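PDB 6IWY: flagellar hook-associated protein 2 from Helicobacter pylori, which caps the tip of the growing flagellar filament, promoting polymerization of flagellin monomers and preventing exported subunits from leaking out unassembled. Local coordinates for residues T61-Y66 and V125-H130; V167-E172 and K188-A193; L37-I42 and K364-A369; M322-G327 and A343-S348. All coordinates share one frame; numbering follows the deposited sequence.

Contact 1 (T61-Y66 and V125-H130); sequences TTLKFY and VYFGSH
Tyr66 and Tyr126 form the hydrogen-bonded pair of a short antiparallel bridge that places strand 126-127 at the edge of a sheet whose other outer strand is 70-76. Tyr66 N donates to Tyr126 O (2.9 Å) and Tyr126 N returns a straighter bond to Tyr66 O (3.0 Å). Two residues along, Gly128 N gives Lys64 O an almost linear bond, although the donor sits well above the carbonyl plane. Gly128 has a positive phi (85°), and beyond it the chain bends away to join strand 219-224. This bend brings the His130 ring over one face of the Tyr66 ring, the planes tilted 32° and the centroids 3.8 Å apart. With CG anti to the backbone N (chi1 168°), the Tyr66 ring reaches the imidazole. On the other face of the sheet Phe65 and Phe127 lie side by side, Phe65 CB meeting Phe127 CD2 at 3.6 Å, while Val125 CG1 packs obliquely against Phe65. The aromatic groups keep outside polar partners: Tyr66 OH bonds Gln132, Tyr126 OH bonds Asp212 and His130 NE2 bonds Asp71. Backbone bonding thus sets the register, while these bonds satisfy the polar atoms and probably fix where the side chains end.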
loop_
_atom_site.group_PDB
_atom_site.type_symbol
_atom_site.label_atom_id
_atom_site.label_comp_id
_atom_site.label_asym_id
_atom_site.label_seq_id
_atom_site.Cartn_x
_atom_site.Cartn_y
_atom_site.Cartn_z
ATOM N N THR A 61 14.900 4.942 -2.894
ATOM C CA THR A 61 13.668 4.847 -2.159
ATOM C C THR A 61 12.930 3.581 -2.556
ATOM O O THR A 61 13.421 2.821 -3.372
ATOM C CB THR A 61 12.796 6.120 -2.352
ATOM O OG1 THR A 61 11.837 6.197 -1.295
ATOM C CG2 THR A 61 12.080 6.111 -3.685
ATOM N N THR A 62 11.763 3.365 -1.951
ATOM C CA THR A 62 11.023 2.117 -2.057
ATOM C C THR A 62 9.611 2.449 -2.405
ATOM O O THR A 62 9.015 3.257 -1.724
ATOM C CB THR A 62 10.931 1.410 -0.688
ATOM O OG1 THR A 62 12.239 1.282 -0.107
ATOM C CG2 THR A 62 10.306 -0.001 -0.840
ATOM N N LEU A 63 9.063 1.835 -3.443
ATOM C CA LEU A 63 7.646 1.981 -3.711
ATOM C C LEU A 63 6.960 0.817 -3.048
ATOM O O LEU A 63 7.245 -0.314 -3.366
ATOM C CB LEU A 63 7.338 1.990 -5.194
ATOM C CG LEU A 63 5.855 1.907 -5.589
ATOM C CD1 LEU A 63 5.127 3.155 -5.244
ATOM C CD2 LEU A 63 5.742 1.617 -7.077
ATOM N N LYS A 64 6.057 1.121 -2.125
ATOM C CA LYS A 64 5.312 0.128 -1.362
ATOM C C LYS A 64 3.888 0.022 -1.879
ATOM O O LYS A 64 3.162 1.028 -1.926
ATOM C CB LYS A 64 5.228 0.570 0.102
ATOM C CG LYS A 64 6.367 0.085 0.983
ATOM C CD LYS A 64 6.338 0.726 2.400
ATOM C CE LYS A 64 5.104 0.312 3.232
ATOM N NZ LYS A 64 5.310 0.407 4.741
ATOM N N PHE A 65 3.446 -1.178 -2.216
ATOM C CA PHE A 65 2.010 -1.383 -2.423
ATOM C C PHE A 65 1.646 -2.804 -2.128
ATOM O O PHE A 65 2.534 -3.641 -1.996
ATOM C CB PHE A 65 1.586 -0.993 -3.839
ATOM C CG PHE A 65 2.373 -1.671 -4.899
ATOM C CD1 PHE A 65 2.036 -2.947 -5.318
ATOM C CD2 PHE A 65 3.475 -1.057 -5.441
ATOM C CE1 PHE A 65 2.776 -3.599 -6.278
ATOM C CE2 PHE A 65 4.237 -1.704 -6.407
ATOM C CZ PHE A 65 3.886 -2.985 -6.827
ATOM N N TYR A 66 0.345 -3.065 -2.064
ATOM C CA TYR A 66 -0.219 -4.344 -1.616
ATOM C C TYR A 66 -1.362 -4.785 -2.517
ATOM O O TYR A 66 -2.310 -4.040 -2.743
ATOM C CB TYR A 66 -0.740 -4.215 -0.205
ATOM C CG TYR A 66 -1.601 -5.346 0.289
ATOM C CD1 TYR A 66 -1.024 -6.524 0.830
ATOM C CD2 TYR A 66 -2.989 -5.235 0.313
ATOM C CE1 TYR A 66 -1.833 -7.575 1.347
ATOM C CE2 TYR A 66 -3.803 -6.276 0.824
ATOM C CZ TYR A 66 -3.220 -7.436 1.337
ATOM O OH TYR A 66 -4.012 -8.455 1.830
ATOM N N VAL A 125 -5.068 -2.415 -6.021
ATOM C CA VAL A 125 -3.734 -2.070 -5.538
ATOM C C VAL A 125 -3.817 -0.990 -4.450
ATOM O O VAL A 125 -4.307 0.088 -4.672
ATOM C CB VAL A 125 -2.828 -1.587 -6.643
ATOM C CG1 VAL A 125 -1.526 -1.147 -6.051
ATOM C CG2 VAL A 125 -2.549 -2.676 -7.664
ATOM N N TYR A 126 -3.334 -1.288 -3.263
ATOM C CA TYR A 126 -3.399 -0.336 -2.179
ATOM C C TYR A 126 -1.997 0.128 -1.969
ATOM O O TYR A 126 -1.163 -0.666 -1.611
ATOM C CB TYR A 126 -3.959 -0.977 -0.923
ATOM C CG TYR A 126 -5.412 -1.292 -1.067
ATOM C CD1 TYR A 126 -5.844 -2.572 -1.370
ATOM C CD2 TYR A 126 -6.350 -0.301 -0.948
ATOM C CE1 TYR A 126 -7.205 -2.848 -1.531
ATOM C CE2 TYR A 126 -7.686 -0.556 -1.106
ATOM C CZ TYR A 126 -8.111 -1.829 -1.399
ATOM O OH TYR A 126 -9.460 -2.050 -1.547
ATOM N N PHE A 127 -1.728 1.403 -2.225
ATOM C CA PHE A 127 -0.398 1.953 -2.049
ATOM C C PHE A 127 -0.227 2.318 -0.599
ATOM O O PHE A 127 -1.188 2.623 0.065
ATOM C CB PHE A 127 -0.214 3.186 -2.938
ATOM C CG PHE A 127 -0.255 2.863 -4.384
ATOM C CD1 PHE A 127 -1.404 3.074 -5.120
ATOM C CD2 PHE A 127 0.843 2.297 -5.000
ATOM C CE1 PHE A 127 -1.441 2.738 -6.454
ATOM C CE2 PHE A 127 0.817 1.945 -6.319
ATOM C CZ PHE A 127 -0.325 2.155 -7.054
ATOM N N GLY A 128 1.004 2.222 -0.110
ATOM C CA GLY A 128 1.342 2.642 1.244
ATOM C C GLY A 128 1.064 1.538 2.251
ATOM O O GLY A 128 1.365 0.384 1.992
ATOM N N SER A 129 0.442 1.898 3.364
ATOM C CA SER A 129 0.123 0.984 4.419
ATOM C C SER A 129 -1.363 0.628 4.541
ATOM O O SER A 129 -2.253 1.342 4.097
ATOM C CB SER A 129 0.565 1.628 5.720
ATOM O OG SER A 129 0.300 3.011 5.699
ATOM N N HIS A 130 -1.633 -0.492 5.190
ATOM C CA HIS A 130 -2.994 -0.977 5.291
ATOM C C HIS A 130 -3.133 -1.957 6.467
ATOM O O HIS A 130 -2.178 -2.618 6.805
ATOM C CB HIS A 130 -3.369 -1.679 4.004
ATOM C CG HIS A 130 -2.625 -2.956 3.799
ATOM N ND1 HIS A 130 -3.033 -4.155 4.359
ATOM C CD2 HIS A 130 -1.474 -3.218 3.134
ATOM C CE1 HIS A 130 -2.183 -5.105 4.007
ATOM N NE2 HIS A 130 -1.227 -4.561 3.268
#

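Contact 2 (V167-E172 and K188-A193); sequences VPIMLE and KAMEQA
Ile169, in the irregular middle of strand 164-173, packs against Met190 and Ala189 of helix 179-196, in a helix-on-sheet layer where the helix lies against one face of a four-stranded antiparallel sheet. No hydrogen bond crosses between 167-172 and 188-193; the helix bonds itself internally, with Gln192 N donating to Lys188 O (2.7 Å) and Ala193 N to Ala189 O.

The apolar contacts come in two groups. In the first the longer chains meet: Ile169 and Met190 approach at a slant, with Ile169 CG1 touching Met190 CG at 4.0 Å. Beyond CG the Met190 chain runs out extended and goes on to Leu155 and Ile211, so it extends this apolar layer toward strands 154-158 and 209-214. On the strand side Ile169 also touches Leu143 and Leu155, while Val167 meets Phe200. In the second group two alanine methyls, one helical turn apart, face the strand. Ala189 CB lies 4.1 Å from Leu171 CD1 and 4.3 Å from Ile169 CG2, and it also sits near the carbonyl oxygen of Met170. Leu171 holds CG anti to the backbone N (chi1 -172°), which carries the side chain toward the helix, where CD1 makes the contact. At the far end Val167 puts its CG1 methyl, anti to its own amide nitrogen, against Ala193 CB, and the same Ala193 CB lies 3.8 Å from Pro168 O.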
loop_
_atom_site.group_PDB
_atom_site.type_symbol
_atom_site.label_atom_id
_atom_site.label_comp_id
_atom_site.label_asym_id
_atom_site.label_seq_id
_atom_site.Cartn_x
_atom_site.Cartn_y
_atom_site.Cartn_z
ATOM N N VAL A 167 -8.244 8.138 17.138
ATOM C CA VAL A 167 -9.634 8.457 16.823
ATOM C C VAL A 167 -10.509 7.390 17.473
ATOM O O VAL A 167 -10.496 6.225 17.048
ATOM C CB VAL A 167 -9.866 8.413 15.316
ATOM C CG1 VAL A 167 -11.312 8.735 15.005
ATOM C CG2 VAL A 167 -8.879 9.351 14.585
ATOM N N PRO A 168 -11.238 7.757 18.530
ATOM C CA PRO A 168 -12.125 6.792 19.166
ATOM C C PRO A 168 -13.124 6.311 18.173
ATOM O O PRO A 168 -13.512 7.083 17.355
ATOM C CB PRO A 168 -12.830 7.631 20.237
ATOM C CG PRO A 168 -11.883 8.732 20.562
ATOM C CD PRO A 168 -11.128 9.011 19.295
ATOM N N ILE A 169 -13.518 5.052 18.201
ATOM C CA ILE A 169 -14.623 4.599 17.362
ATOM C C ILE A 169 -15.757 4.083 18.235
ATOM O O ILE A 169 -15.615 3.059 18.895
ATOM C CB ILE A 169 -14.180 3.518 16.335
ATOM C CG1 ILE A 169 -13.555 4.188 15.086
ATOM C CG2 ILE A 169 -15.375 2.662 15.867
ATOM C CD1 ILE A 169 -12.084 4.588 15.205
ATOM N N MET A 170 -16.877 4.803 18.227
ATOM C CA MET A 170 -18.054 4.466 19.040
ATOM C C MET A 170 -19.196 3.965 18.177
ATOM O O MET A 170 -19.458 4.511 17.089
ATOM C CB MET A 170 -18.554 5.680 19.802
ATOM C CG MET A 170 -17.475 6.386 20.608
ATOM S SD MET A 170 -16.602 5.278 21.756
ATOM C CE MET A 170 -15.818 6.553 22.752
ATOM N N LEU A 171 -19.900 2.951 18.687
ATOM C CA LEU A 171 -20.853 2.206 17.894
ATOM C C LEU A 171 -21.675 1.279 18.766
ATOM O O LEU A 171 -21.131 0.343 19.358
ATOM C CB LEU A 171 -20.108 1.346 16.873
ATOM C CG LEU A 171 -20.969 0.633 15.840
ATOM C CD1 LEU A 171 -21.786 1.663 15.015
ATOM C CD2 LEU A 171 -20.076 -0.216 14.928
ATOM N N GLU A 172 -22.983 1.520 18.827
ATOM C CA GLU A 172 -23.885 0.647 19.561
ATOM C C GLU A 172 -24.713 -0.041 18.498
ATOM O O GLU A 172 -25.582 0.573 17.902
ATOM C CB GLU A 172 -24.751 1.442 20.552
ATOM N N LYS A 188 -18.915 2.910 8.263
ATOM C CA LYS A 188 -19.557 4.206 8.458
ATOM C C LYS A 188 -19.012 4.818 9.733
ATOM O O LYS A 188 -18.607 5.987 9.758
ATOM C CB LYS A 188 -21.090 4.086 8.552
ATOM N N ALA A 189 -18.999 4.030 10.801
ATOM C CA ALA A 189 -18.591 4.568 12.088
ATOM C C ALA A 189 -17.207 5.164 11.929
ATOM O O ALA A 189 -17.004 6.296 12.326
ATOM C CB ALA A 189 -18.621 3.520 13.180
ATOM N N MET A 190 -16.281 4.408 11.321
ATOM C CA MET A 190 -14.860 4.821 11.182
ATOM C C MET A 190 -14.717 6.024 10.273
ATOM O O MET A 190 -13.946 6.960 10.531
ATOM C CB MET A 190 -14.020 3.685 10.587
ATOM C CG MET A 190 -13.869 2.470 11.494
ATOM S SD MET A 190 -12.748 1.196 10.858
ATOM C CE MET A 190 -12.775 0.020 12.224
ATOM N N GLU A 191 -15.482 5.991 9.194
ATOM C CA GLU A 191 -15.511 7.100 8.264
ATOM C C GLU A 191 -16.068 8.341 8.942
ATOM O O GLU A 191 -15.538 9.418 8.746
ATOM C CB GLU A 191 -16.301 6.727 6.999
ATOM C CG GLU A 191 -15.530 5.796 6.060
ATOM C CD GLU A 191 -16.223 5.512 4.710
ATOM O OE1 GLU A 191 -17.437 5.763 4.589
ATOM O OE2 GLU A 191 -15.542 5.018 3.770
ATOM N N GLN A 192 -17.132 8.202 9.737
ATOM C CA GLN A 192 -17.739 9.359 10.420
ATOM C C GLN A 192 -16.767 9.955 11.417
ATOM O O GLN A 192 -16.661 11.156 11.539
ATOM C CB GLN A 192 -19.044 8.979 11.123
ATOM C CG GLN A 192 -20.250 8.926 10.200
ATOM C CD GLN A 192 -21.580 8.699 10.933
ATOM O OE1 GLN A 192 -21.769 9.157 12.060
ATOM N NE2 GLN A 192 -22.513 8.007 10.280
ATOM N N ALA A 193 -16.034 9.106 12.108
ATOM C CA ALA A 193 -15.093 9.578 13.103
ATOM C C ALA A 193 -14.005 10.396 12.406
ATOM O O ALA A 193 -13.718 11.538 12.774
ATOM C CB ALA A 193 -14.485 8.409 13.879
#

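Contact 3 (L37-I42 and K364-A369)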
loop_
_atom_site.group_PDB
_atom_site.type_symbol
_atom_site.label_atom_id
_atom_site.label_comp_id
_atom_site.label_asym_id
_atom_site.label_seq_id
_atom_site.Cartn_x
_atom_site.Cartn_y
_atom_site.Cartn_z
ATOM N N LEU A 37 -18.897 -6.687 -15.360
ATOM C CA LEU A 37 -17.804 -7.451 -15.913
ATOM C C LEU A 37 -16.624 -7.387 -14.964
ATOM O O LEU A 37 -16.404 -6.378 -14.291
ATOM C CB LEU A 37 -17.356 -6.844 -17.232
ATOM C CG LEU A 37 -18.230 -7.008 -18.469
ATOM C CD1 LEU A 37 -17.593 -6.267 -19.656
ATOM C CD2 LEU A 37 -18.390 -8.504 -18.760
ATOM N N ALA A 38 -15.857 -8.460 -14.930
ATOM C CA ALA A 38 -14.630 -8.507 -14.153
ATOM C C ALA A 38 -13.597 -7.554 -14.773
ATOM O O ALA A 38 -13.530 -7.428 -15.988
ATOM C CB ALA A 38 -14.082 -9.966 -14.090
ATOM N N GLN A 39 -12.823 -6.891 -13.909
ATOM C CA GLN A 39 -11.901 -5.807 -14.271
ATOM C C GLN A 39 -10.585 -5.954 -13.517
ATOM O O GLN A 39 -10.568 -6.397 -12.385
ATOM C CB GLN A 39 -12.508 -4.455 -13.866
ATOM C CG GLN A 39 -13.399 -3.743 -14.922
ATOM C CD GLN A 39 -14.298 -2.668 -14.294
ATOM O OE1 GLN A 39 -13.860 -1.884 -13.446
ATOM N NE2 GLN A 39 -15.578 -2.670 -14.673
ATOM N N GLY A 40 -9.484 -5.583 -14.143
ATOM C CA GLY A 40 -8.232 -5.353 -13.431
ATOM C C GLY A 40 -8.195 -3.910 -12.916
ATOM O O GLY A 40 -9.090 -3.120 -13.186
ATOM N N ASP A 41 -7.133 -3.573 -12.192
ATOM C CA ASP A 41 -6.969 -2.262 -11.584
ATOM C C ASP A 41 -6.176 -1.362 -12.535
ATOM O O ASP A 41 -5.285 -1.832 -13.226
ATOM C CB ASP A 41 -6.193 -2.440 -10.269
ATOM C CG ASP A 41 -6.635 -1.484 -9.169
ATOM O OD1 ASP A 41 -5.754 -0.724 -8.692
ATOM O OD2 ASP A 41 -7.832 -1.507 -8.760
ATOM N N ILE A 42 -6.473 -0.074 -12.583
ATOM C CA ILE A 42 -5.669 0.827 -13.399
ATOM C C ILE A 42 -5.373 2.062 -12.604
ATOM O O ILE A 42 -6.285 2.749 -12.210
ATOM C CB ILE A 42 -6.368 1.254 -14.725
ATOM C CG1 ILE A 42 -6.618 0.044 -15.631
ATOM C CG2 ILE A 42 -5.508 2.286 -15.489
ATOM C CD1 ILE A 42 -7.523 0.375 -16.801
ATOM N N LYS A 364 -11.270 0.428 -10.761
ATOM C CA LYS A 364 -11.096 -0.511 -9.648
ATOM C C LYS A 364 -11.286 -1.934 -10.087
ATOM O O LYS A 364 -12.329 -2.273 -10.652
ATOM C CB LYS A 364 -12.094 -0.259 -8.532
ATOM C CG LYS A 364 -11.997 1.090 -7.891
ATOM C CD LYS A 364 -12.958 1.150 -6.688
ATOM C CE LYS A 364 -13.222 2.577 -6.199
ATOM N NZ LYS A 364 -14.520 2.562 -5.450
ATOM N N ALA A 365 -10.283 -2.756 -9.798
ATOM C CA ALA A 365 -10.412 -4.209 -9.874
ATOM C C ALA A 365 -11.722 -4.583 -9.252
ATOM O O ALA A 365 -12.092 -4.023 -8.220
ATOM C CB ALA A 365 -9.291 -4.876 -9.130
ATOM N N SER A 366 -12.432 -5.516 -9.878
ATOM C CA SER A 366 -13.770 -5.921 -9.421
ATOM C C SER A 366 -14.157 -7.271 -9.997
ATOM O O SER A 366 -13.686 -7.647 -11.059
ATOM C CB SER A 366 -14.806 -4.855 -9.785
ATOM O OG SER A 366 -15.410 -5.088 -11.047
ATOM N N ASP A 367 -14.987 -8.005 -9.261
ATOM C CA ASP A 367 -15.483 -9.314 -9.682
ATOM C C ASP A 367 -16.563 -9.064 -10.736
ATOM O O ASP A 367 -17.131 -8.003 -10.785
ATOM C CB ASP A 367 -16.088 -10.111 -8.490
ATOM C CG ASP A 367 -15.048 -10.539 -7.411
ATOM O OD1 ASP A 367 -13.880 -10.821 -7.727
ATOM O OD2 ASP A 367 -15.420 -10.641 -6.208
ATOM N N SER A 368 -16.816 -10.037 -11.594
ATOM C CA SER A 368 -17.978 -10.020 -12.485
ATOM C C SER A 368 -19.242 -10.331 -11.713
ATOM O O SER A 368 -19.212 -11.049 -10.708
ATOM C CB SER A 368 -17.836 -11.081 -13.578
ATOM O OG SER A 368 -18.025 -12.395 -13.041
ATOM N N ALA A 369 -20.364 -9.836 -12.205
ATOM C CA ALA A 369 -21.649 -10.077 -11.549
ATOM C C ALA A 369 -22.701 -10.289 -12.616
ATOM O O ALA A 369 -22.789 -9.496 -13.579
ATOM C CB ALA A 369 -22.035 -8.905 -10.647
#
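Gln39 and Ser366 exchange two backbone hydrogen bonds and so form a single antiparallel bridge between the loop that joins strand 30-36 to strand 42-49 and the approach to strand 368-371. Gln39 N donates to Ser366 O at 3.1 Å, and Ser366 N donates to Gln39 O at 3.2 Å, the latter donor lying above the carbonyl plane. Both acceptors are also approached by CA-H groups: Ala38 CA is 3.3 Å from Ser366 O, and Ala365 CA lies at the same distance from Gln39 O.

Past the bridge a side chain takes over the backbone's role. Asp41 OD2 accepts from Ala365 N over 2.9 Å in a nearly straight bond (172°), through the anti lone pair that faces away from OD1. The second oxygen, OD1, is engaged elsewhere, by Asn43 ND2 and weakly by Val125 N. Asp41 N in turn donates to Thr116, and Gly40 O accepts from Gln363 NE2.

Toward the other end Ala38 N finds its acceptor in Asn382 OD1, while Ala38 CB and Ser368 CB pack 3.9 Å apart. Ser368 OG turns to Arg379 O, and Asp367 OD1 receives Glu121 N. Ser366 OG makes a weak bond to Asp367 O within its own segment.

A loop and the lead-in to a strand are thus stitched together across more than 300 intervening residues. Because N-H groups approach both oxygens of the buried Asp41 carboxylate, they would probably favour its charged form and help fix its rotation.

Contact 4 (M322-G327 and A343-S348); sequences MLTIKG and AGMVQS
Leu323 and Val346 exchange a pair of short backbone hydrogen bonds: Val346 N reaches Leu323 O at 2.7 Å, and Leu323 N reaches Val346 O at 2.9 Å, both donors lying nearly on the line of the carbonyl bond. Ile325 and Gly344 repeat the exchange two residues on, where Ile325 N donates to Gly344 O (2.8 Å) and Gly344 N to Ile325 O (3.1 Å). Between these two hydrogen-bonded pairs the CA-H groups of Thr324 and Met345 point at Gly344 O and Leu323 O. The two strands run antiparallel, their segment axes 4.6 Å apart at closest approach, and 344-347 is an end strand of the sheet in which 322-327 also pairs with 268-270, its other edge bonded to the backbone of Asp60. The connection between them carries helix 330-335. Gly344 adopts backbone angles (phi 157°) suited to glycine. On the more exposed face, Met322 and Gln347 run side by side, CG to CG 3.5 Å, and Thr324 OG1 rests against Met345 CG in the next pair. On the reverse face Val346 CG1, held between its backbone N and carbonyl carbon (chi1 57°), meets Leu323 CB at 3.5 Å, while Leu323 and Ile325 continue inward to Leu253.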
loop_
_atom_site.group_PDB
_atom_site.type_symbol
_atom_site.label_atom_id
_atom_site.label_comp_id
_atom_site.label_asym_id
_atom_site.label_seq_id
_atom_site.Cartn_x
_atom_site.Cartn_y
_atom_site.Cartn_z
ATOM N N MET A 322 15.013 10.184 6.018
ATOM C CA MET A 322 16.014 10.543 5.016
ATOM C C MET A 322 17.415 10.197 5.560
ATOM O O MET A 322 17.709 10.428 6.747
ATOM C CB MET A 322 15.907 12.050 4.688
ATOM C CG MET A 322 14.750 12.453 3.722
ATOM S SD MET A 322 13.925 14.084 3.994
ATOM C CE MET A 322 15.153 15.243 3.365
ATOM N N LEU A 323 18.249 9.617 4.705
ATOM C CA LEU A 323 19.686 9.460 4.978
ATOM C C LEU A 323 20.524 9.910 3.818
ATOM O O LEU A 323 20.216 9.594 2.668
ATOM C CB LEU A 323 20.097 8.002 5.161
ATOM C CG LEU A 323 20.008 7.288 6.495
ATOM C CD1 LEU A 323 20.969 6.137 6.374
ATOM C CD2 LEU A 323 20.349 8.160 7.681
ATOM N N THR A 324 21.610 10.596 4.141
ATOM C CA THR A 324 22.627 10.913 3.180
ATOM C C THR A 324 23.900 10.257 3.703
ATOM O O THR A 324 24.375 10.572 4.797
ATOM C CB THR A 324 22.794 12.452 2.982
ATOM O OG1 THR A 324 21.638 12.992 2.312
ATOM C CG2 THR A 324 24.041 12.776 2.162
ATOM N N ILE A 325 24.414 9.313 2.920
ATOM C CA ILE A 325 25.659 8.646 3.212
ATOM C C ILE A 325 26.764 9.356 2.423
ATOM O O ILE A 325 26.583 9.695 1.253
ATOM C CB ILE A 325 25.636 7.155 2.806
ATOM C CG1 ILE A 325 24.264 6.512 3.108
ATOM C CG2 ILE A 325 26.766 6.396 3.491
ATOM C CD1 ILE A 325 23.842 6.671 4.473
ATOM N N LYS A 326 27.889 9.604 3.083
ATOM C CA LYS A 326 29.076 10.111 2.424
ATOM C C LYS A 326 30.331 9.668 3.158
ATOM O O LYS A 326 30.323 9.336 4.353
ATOM C CB LYS A 326 29.051 11.633 2.330
ATOM N N GLY A 327 31.422 9.670 2.413
ATOM C CA GLY A 327 32.717 9.328 2.973
ATOM C C GLY A 327 33.375 10.643 3.264
ATOM O O GLY A 327 33.246 11.561 2.479
ATOM N N ALA A 343 27.594 5.851 -1.292
ATOM C CA ALA A 343 27.452 7.302 -1.191
ATOM C C ALA A 343 26.161 7.698 -1.899
ATOM O O ALA A 343 25.949 7.323 -3.032
ATOM C CB ALA A 343 28.631 7.980 -1.846
ATOM N N GLY A 344 25.291 8.432 -1.230
ATOM C CA GLY A 344 24.030 8.864 -1.841
ATOM C C GLY A 344 22.978 9.190 -0.795
ATOM O O GLY A 344 23.250 9.146 0.413
ATOM N N MET A 345 21.784 9.525 -1.271
ATOM C CA MET A 345 20.659 9.841 -0.407
ATOM C C MET A 345 19.663 8.709 -0.515
ATOM O O MET A 345 19.372 8.275 -1.608
ATOM C CB MET A 345 19.975 11.142 -0.854
ATOM C CG MET A 345 20.902 12.342 -1.022
ATOM S SD MET A 345 20.045 13.914 -1.348
ATOM C CE MET A 345 20.137 14.059 -3.148
ATOM N N VAL A 346 19.136 8.224 0.606
ATOM C CA VAL A 346 18.042 7.243 0.541
ATOM C C VAL A 346 16.923 7.805 1.323
ATOM O O VAL A 346 17.155 8.462 2.318
ATOM C CB VAL A 346 18.388 5.871 1.130
ATOM C CG1 VAL A 346 18.827 6.010 2.541
ATOM C CG2 VAL A 346 17.191 4.958 1.062
ATOM N N GLN A 347 15.709 7.541 0.857
ATOM C CA GLN A 347 14.503 8.016 1.503
ATOM C C GLN A 347 13.506 6.902 1.737
ATOM O O GLN A 347 13.266 6.054 0.887
ATOM C CB GLN A 347 13.839 9.091 0.642
ATOM C CG GLN A 347 14.432 10.430 0.858
ATOM C CD GLN A 347 13.878 11.483 -0.052
ATOM O OE1 GLN A 347 12.691 11.489 -0.397
ATOM N NE2 GLN A 347 14.745 12.399 -0.463
ATOM N N SER A 348 12.873 6.943 2.894
ATOM C CA SER A 348 11.708 6.113 3.136
ATOM C C SER A 348 10.650 6.403 2.084
ATOM O O SER A 348 10.546 7.529 1.585
ATOM C CB SER A 348 11.109 6.434 4.483
ATOM O OG SER A 348 9.761 6.814 4.303
#

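How the contacts relate
Contact 3 joins two segments from near the ends of this central fragment of the protein, so the chain between them holds contacts 1, 2 and 4, which follow one another in series. Contact 1 lies close to the centre of the chain, about 3 Å away, and touches two of the others. Thr61 OG1 probably bonds Gln347 O of contact 4, and contact 3 is met through Asp41. The centres of contacts 3 and 4 are about 40 Å apart. Contact 2, about 25 Å from contact 1 between centres, belongs to a separate helix-and-sheet unit. Contacts 3 and 4 thus lie toward opposite ends with contact 1 between them, while contact 2 sits apart.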